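PDB 1VRM: hypothetical protein TM1553 from Thermotoga maritima, which belongs to the ApbE family and is probably a flavin transferase that uses FAD to attach FMN covalently to target proteins. Local coordinates for residues I89-E97 with Y140-K148. Residues are numbered along the deposited sequence; the frame is centred on the assembly and turned at random. Where two conformers were deposited one is given.
Sequences IKAACAFAE and YKNVLFDDK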
ATOM      1  N   ILE A  89      -0.303   3.584 -12.838  1.00  5.75           N
ATOM      2  CA  ILE A  89      -1.428   4.516 -12.674  1.00  7.30           C
ATOM      3  C   ILE A  89      -2.738   3.901 -13.132  1.00  8.16           C
ATOM      4  O   ILE A  89      -3.733   3.969 -12.405  1.00  7.39           O
ATOM      5  CB  ILE A  89      -1.124   5.872 -13.349  1.00  6.69           C
ATOM      6  CG1 ILE A  89       0.083   6.486 -12.647  1.00  8.01           C
ATOM      7  CG2 ILE A  89      -2.306   6.830 -13.312  1.00  9.25           C
ATOM      8  CD1 ILE A  89       0.600   7.789 -13.260  1.00 11.29           C
ATOM      9  N   LYS A  90      -2.726   3.226 -14.282  1.00  7.39           N
ATOM     10  CA  LYS A  90      -3.938   2.497 -14.751  1.00 10.23           C
ATOM     11  C   LYS A  90      -4.420   1.495 -13.715  1.00  8.73           C
ATOM     12  O   LYS A  90      -5.613   1.418 -13.410  1.00  9.53           O
ATOM     13  CB  LYS A  90      -3.662   1.749 -16.060  0.50 11.51           C
ATOM     14  CG  LYS A  90      -4.821   1.782 -17.044  0.50 18.33           C
ATOM     15  CD  LYS A  90      -4.822   3.042 -17.867  0.50 16.21           C
ATOM     16  CE  LYS A  90      -5.485   2.867 -19.219  0.50 20.52           C
ATOM     17  NZ  LYS A  90      -4.660   2.153 -20.240  0.50 14.47           N
ATOM     18  N   ALA A  91      -3.483   0.744 -13.150  1.00  8.28           N
ATOM     19  CA  ALA A  91      -3.837  -0.250 -12.132  1.00  9.22           C
ATOM     20  C   ALA A  91      -4.442   0.401 -10.883  1.00  7.43           C
ATOM     21  O   ALA A  91      -5.419  -0.066 -10.334  1.00  8.91           O
ATOM     22  CB  ALA A  91      -2.672  -1.099 -11.784  1.00 10.13           C
ATOM     23  N   ALA A  92      -3.860   1.515 -10.449  1.00  6.43           N
ATOM     24  CA  ALA A  92      -4.353   2.202  -9.277  1.00  7.16           C
ATOM     25  C   ALA A  92      -5.765   2.712  -9.545  1.00  8.42           C
ATOM     26  O   ALA A  92      -6.661   2.594  -8.718  1.00  7.90           O
ATOM     27  CB  ALA A  92      -3.402   3.356  -8.905  1.00  8.75           C
ATOM     28  N   CYS A  93      -5.967   3.274 -10.723  1.00  7.47           N
ATOM     29  CA  CYS A  93      -7.327   3.705 -11.082  1.00 10.28           C
ATOM     30  C   CYS A  93      -8.288   2.502 -11.204  1.00  9.96           C
ATOM     31  O   CYS A  93      -9.432   2.620 -10.822  1.00 10.86           O
ATOM     32  CB  CYS A  93      -7.330   4.572 -12.339  1.00 10.54           C
ATOM     33  SG  CYS A  93      -6.504   6.167 -12.032  1.00 12.31           S
ATOM     34  N   ALA A  94      -7.809   1.346 -11.652  1.00  9.28           N
ATOM     35  CA  ALA A  94      -8.659   0.154 -11.719  1.00  9.63           C
ATOM     36  C   ALA A  94      -9.054  -0.341 -10.327  1.00 10.45           C
ATOM     37  O   ALA A  94     -10.206  -0.762 -10.127  1.00 10.23           O
ATOM     38  CB  ALA A  94      -7.975  -0.903 -12.489  1.00 12.31           C
ATOM     39  N   PHE A  95      -8.164  -0.211  -9.351  1.00  6.60           N
ATOM     40  CA  PHE A  95      -8.569  -0.504  -7.959  1.00  8.35           C
ATOM     41  C   PHE A  95      -9.571   0.495  -7.404  1.00  8.60           C
ATOM     42  O   PHE A  95     -10.410   0.145  -6.595  1.00  9.02           O
ATOM     43  CB  PHE A  95      -7.368  -0.630  -7.022  1.00  9.24           C
ATOM     44  CG  PHE A  95      -6.642  -1.955  -7.111  1.00  9.38           C
ATOM     45  CD1 PHE A  95      -7.196  -3.096  -6.561  1.00  8.62           C
ATOM     46  CD2 PHE A  95      -5.404  -2.043  -7.725  1.00 10.40           C
ATOM     47  CE1 PHE A  95      -6.493  -4.331  -6.635  1.00 10.99           C
ATOM     48  CE2 PHE A  95      -4.724  -3.238  -7.795  1.00 14.53           C
ATOM     49  CZ  PHE A  95      -5.289  -4.389  -7.276  1.00 13.14           C
ATOM     50  N   ALA A  96      -9.431   1.766  -7.778  1.00  7.50           N
ATOM     51  CA  ALA A  96     -10.375   2.790  -7.361  1.00  6.17           C
ATOM     52  C   ALA A  96     -11.775   2.457  -7.915  1.00  8.04           C
ATOM     53  O   ALA A  96     -12.759   2.476  -7.184  1.00 10.14           O
ATOM     54  CB  ALA A  96      -9.928   4.144  -7.786  1.00  7.48           C
ATOM     55  N   GLU A  97     -11.828   2.035  -9.180  1.00  8.47           N
ATOM     56  CA  GLU A  97     -13.106   1.646  -9.762  1.00 12.36           C
ATOM     57  C   GLU A  97     -13.687   0.409  -9.060  1.00 11.70           C
ATOM     58  O   GLU A  97     -14.879   0.357  -8.742  1.00 13.67           O
ATOM     59  CB  GLU A  97     -12.937   1.435 -11.255  1.00 15.21           C
ATOM     60  CG  GLU A  97     -14.254   1.163 -11.914  1.00 21.51           C
ATOM     61  CD  GLU A  97     -14.174   1.371 -13.400  1.00 44.46           C
ATOM     62  OE1 GLU A  97     -14.115   2.552 -13.820  1.00 54.69           O
ATOM     63  OE2 GLU A  97     -14.167   0.355 -14.139  1.00 57.63           O
ATOM     64  N   TYR A 140     -10.844   9.708  -8.673  1.00  6.06           N
ATOM     65  CA  TYR A 140     -10.033   9.001  -9.700  1.00  7.90           C
ATOM     66  C   TYR A 140     -10.502   9.223 -11.117  1.00  5.06           C
ATOM     67  O   TYR A 140      -9.730   9.069 -12.064  1.00  7.57           O
ATOM     68  CB  TYR A 140      -9.969   7.497  -9.443  1.00 10.14           C
ATOM     69  CG  TYR A 140     -11.258   6.775  -9.661  1.00  8.33           C
ATOM     70  CD1 TYR A 140     -12.262   6.788  -8.688  1.00 10.91           C
ATOM     71  CD2 TYR A 140     -11.486   6.058 -10.840  1.00 11.86           C
ATOM     72  CE1 TYR A 140     -13.472   6.083  -8.882  1.00 14.58           C
ATOM     73  CE2 TYR A 140     -12.688   5.394 -11.049  1.00 16.23           C
ATOM     74  CZ  TYR A 140     -13.657   5.411 -10.072  1.00 14.65           C
ATOM     75  OH  TYR A 140     -14.839   4.731 -10.295  1.00 20.92           O
ATOM     76  N   LYS A 141     -11.775   9.538 -11.290  1.00  6.94           N
ATOM     77  CA  LYS A 141     -12.298   9.793 -12.629  1.00  9.62           C
ATOM     78  C   LYS A 141     -11.698  11.035 -13.302  1.00 10.66           C
ATOM     79  O   LYS A 141     -11.880  11.251 -14.501  1.00  9.98           O
ATOM     80  CB  LYS A 141     -13.826   9.859 -12.609  1.00 12.35           C
ATOM     81  CG  LYS A 141     -14.479   8.533 -12.209  1.00 13.84           C
ATOM     82  CD  LYS A 141     -15.995   8.707 -12.048  1.00 19.21           C
ATOM     83  CE  LYS A 141     -16.652   7.407 -11.637  1.00 31.77           C
ATOM     84  NZ  LYS A 141     -18.141   7.551 -11.619  1.00 40.19           N
ATOM     85  N   ASN A 142     -10.954  11.840 -12.539  1.00  6.88           N
ATOM     86  CA  ASN A 142     -10.268  13.022 -13.047  1.00  6.49           C
ATOM     87  C   ASN A 142      -8.922  12.696 -13.674  1.00  8.18           C
ATOM     88  O   ASN A 142      -8.235  13.583 -14.144  1.00  7.91           O
ATOM     89  CB  ASN A 142     -10.108  14.047 -11.940  1.00  7.03           C
ATOM     90  CG  ASN A 142     -11.413  14.603 -11.503  1.00  7.79           C
ATOM     91  OD1 ASN A 142     -12.125  15.270 -12.292  1.00 10.77           O
ATOM     92  ND2 ASN A 142     -11.784  14.338 -10.242  1.00  9.89           N
ATOM     93  N   VAL A 143      -8.501  11.435 -13.614  1.00  5.96           N
ATOM     94  CA  VAL A 143      -7.282  11.016 -14.323  1.00  5.56           C
ATOM     95  C   VAL A 143      -7.672  10.432 -15.663  1.00  8.29           C
ATOM     96  O   VAL A 143      -8.390   9.408 -15.704  1.00  7.68           O
ATOM     97  CB  VAL A 143      -6.529   9.953 -13.544  1.00  9.44           C
ATOM     98  CG1 VAL A 143      -5.159   9.646 -14.220  1.00 12.86           C
ATOM     99  CG2 VAL A 143      -6.343  10.419 -12.085  1.00  8.79           C
ATOM    100  N   LEU A 144      -7.213  11.072 -16.734  1.00  8.88           N
ATOM    101  CA  LEU A 144      -7.565  10.674 -18.110  1.00 10.37           C
ATOM    102  C   LEU A 144      -6.360  10.042 -18.771  1.00  8.33           C
ATOM    103  O   LEU A 144      -5.206  10.420 -18.493  1.00  7.81           O
ATOM    104  CB  LEU A 144      -7.994  11.885 -18.922  1.00 11.87           C
ATOM    105  CG  LEU A 144      -9.046  12.780 -18.255  1.00 14.42           C
ATOM    106  CD1 LEU A 144      -9.474  13.896 -19.192  1.00 19.61           C
ATOM    107  CD2 LEU A 144     -10.236  11.968 -17.781  1.00 15.45           C
ATOM    108  N   PHE A 145      -6.649   9.074 -19.655  1.00  7.77           N
ATOM    109  CA  PHE A 145      -5.630   8.263 -20.304  1.00  8.89           C
ATOM    110  C   PHE A 145      -5.728   8.361 -21.807  1.00 12.03           C
ATOM    111  O   PHE A 145      -6.824   8.355 -22.351  1.00 11.77           O
ATOM    112  CB  PHE A 145      -5.826   6.809 -19.895  1.00  9.75           C
ATOM    113  CG  PHE A 145      -5.625   6.575 -18.435  1.00  8.81           C
ATOM    114  CD1 PHE A 145      -4.363   6.426 -17.947  1.00 10.60           C
ATOM    115  CD2 PHE A 145      -6.687   6.522 -17.556  1.00 10.91           C
ATOM    116  CE1 PHE A 145      -4.139   6.225 -16.579  1.00 12.94           C
ATOM    117  CE2 PHE A 145      -6.491   6.305 -16.182  1.00 13.07           C
ATOM    118  CZ  PHE A 145      -5.211   6.188 -15.698  1.00 10.13           C
ATOM    119  N   ASP A 146      -4.561   8.417 -22.445  1.00  6.02           N
ATOM    120  CA  ASP A 146      -4.397   8.328 -23.891  1.00  7.72           C
ATOM    121  C   ASP A 146      -3.544   7.077 -24.172  1.00  9.27           C
ATOM    122  O   ASP A 146      -2.313   7.151 -24.216  1.00  9.55           O
ATOM    123  CB  ASP A 146      -3.733   9.607 -24.367  1.00 10.29           C
ATOM    124  CG  ASP A 146      -3.394   9.607 -25.851  1.00 11.77           C
ATOM    125  OD1 ASP A 146      -3.686   8.611 -26.547  1.00 13.20           O
ATOM    126  OD2 ASP A 146      -2.839  10.645 -26.287  1.00 10.64           O
ATOM    127  N   ASP A 147      -4.213   5.945 -24.412  1.00 14.55           N
ATOM    128  CA  ASP A 147      -3.494   4.706 -24.739  1.00 18.79           C
ATOM    129  C   ASP A 147      -2.713   4.780 -26.060  1.00 21.65           C
ATOM    130  O   ASP A 147      -1.634   4.216 -26.150  1.00 27.81           O
ATOM    131  CB  ASP A 147      -4.432   3.490 -24.823  1.00 20.86           C
ATOM    132  CG  ASP A 147      -5.171   3.203 -23.530  1.00 24.74           C
ATOM    133  OD1 ASP A 147      -4.698   3.556 -22.424  1.00 20.16           O
ATOM    134  OD2 ASP A 147      -6.271   2.610 -23.636  1.00 32.43           O
ATOM    135  N   LYS A 148      -3.235   5.494 -27.059  1.00 23.70           N
ATOM    136  CA  LYS A 148      -2.549   5.661 -28.371  1.00 25.20           C
ATOM    137  C   LYS A 148      -1.112   6.176 -28.164  1.00 25.08           C
ATOM    138  O   LYS A 148      -0.142   5.572 -28.614  1.00 26.20           O
ATOM    139  CB  LYS A 148      -3.331   6.652 -29.241  1.00 26.28           C
ATOM    140  CG  LYS A 148      -2.913   6.750 -30.719  1.00 28.47           C
ATOM    141  CD  LYS A 148      -3.234   8.131 -31.294  1.00 31.64           C
TER
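K90 lies across one face of the F145 ring. Its CD sits over the ring centre, 3.5 Å from the F145 centroid and 14° off the normal, a CH-pi contact. The lysine chain is bent at chi2 and again at chi4. The first bend lays CD, with CE beside it, on the phenyl face, and the second carries NZ on to D147. There K90 NZ and D147 OD1 form a salt bridge and hydrogen bond of 2.6 Å. The amine comes from the syn side of the carboxylate, 33° out of its plane. This bridge belongs to one of two deposited K90 conformers, so the link to D147 may not be held all the time. Y86 OH also bonds D147 OD1, so this oxygen can be gripped twice.

The rim of the same phenyl ring faces the helix. C93 SG lies in the ring plane, 3.9 Å from F145 CZ, as a sulfur-aromatic contact at the edge. I89 CG2 is also near that plane, 3.8 Å from F145 CE1. V143 packs beside them, touching both I89 and C93.

Farther along the helix, A96 CB lies over one face of the Y140 ring, 3.8 Å from the Y140 ring centroid, a CH-pi contact offset toward the rim. The tyrosine has chi1 of 69°, with CG between the backbone N and carbonyl carbon, and its ring lies against the last turn of the segment. Y140 OH ends beside the backbone of E97, 3.6 Å from E97 CA.

The contact packs helix 83-98 against the 3-10 turn 140-142 and edge strand 143-146 of a small antiparallel sheet. V143 and F145 also touch V152 on the adjacent strand 151-154. F95 points elsewhere from the helix and packs on helix 272-296.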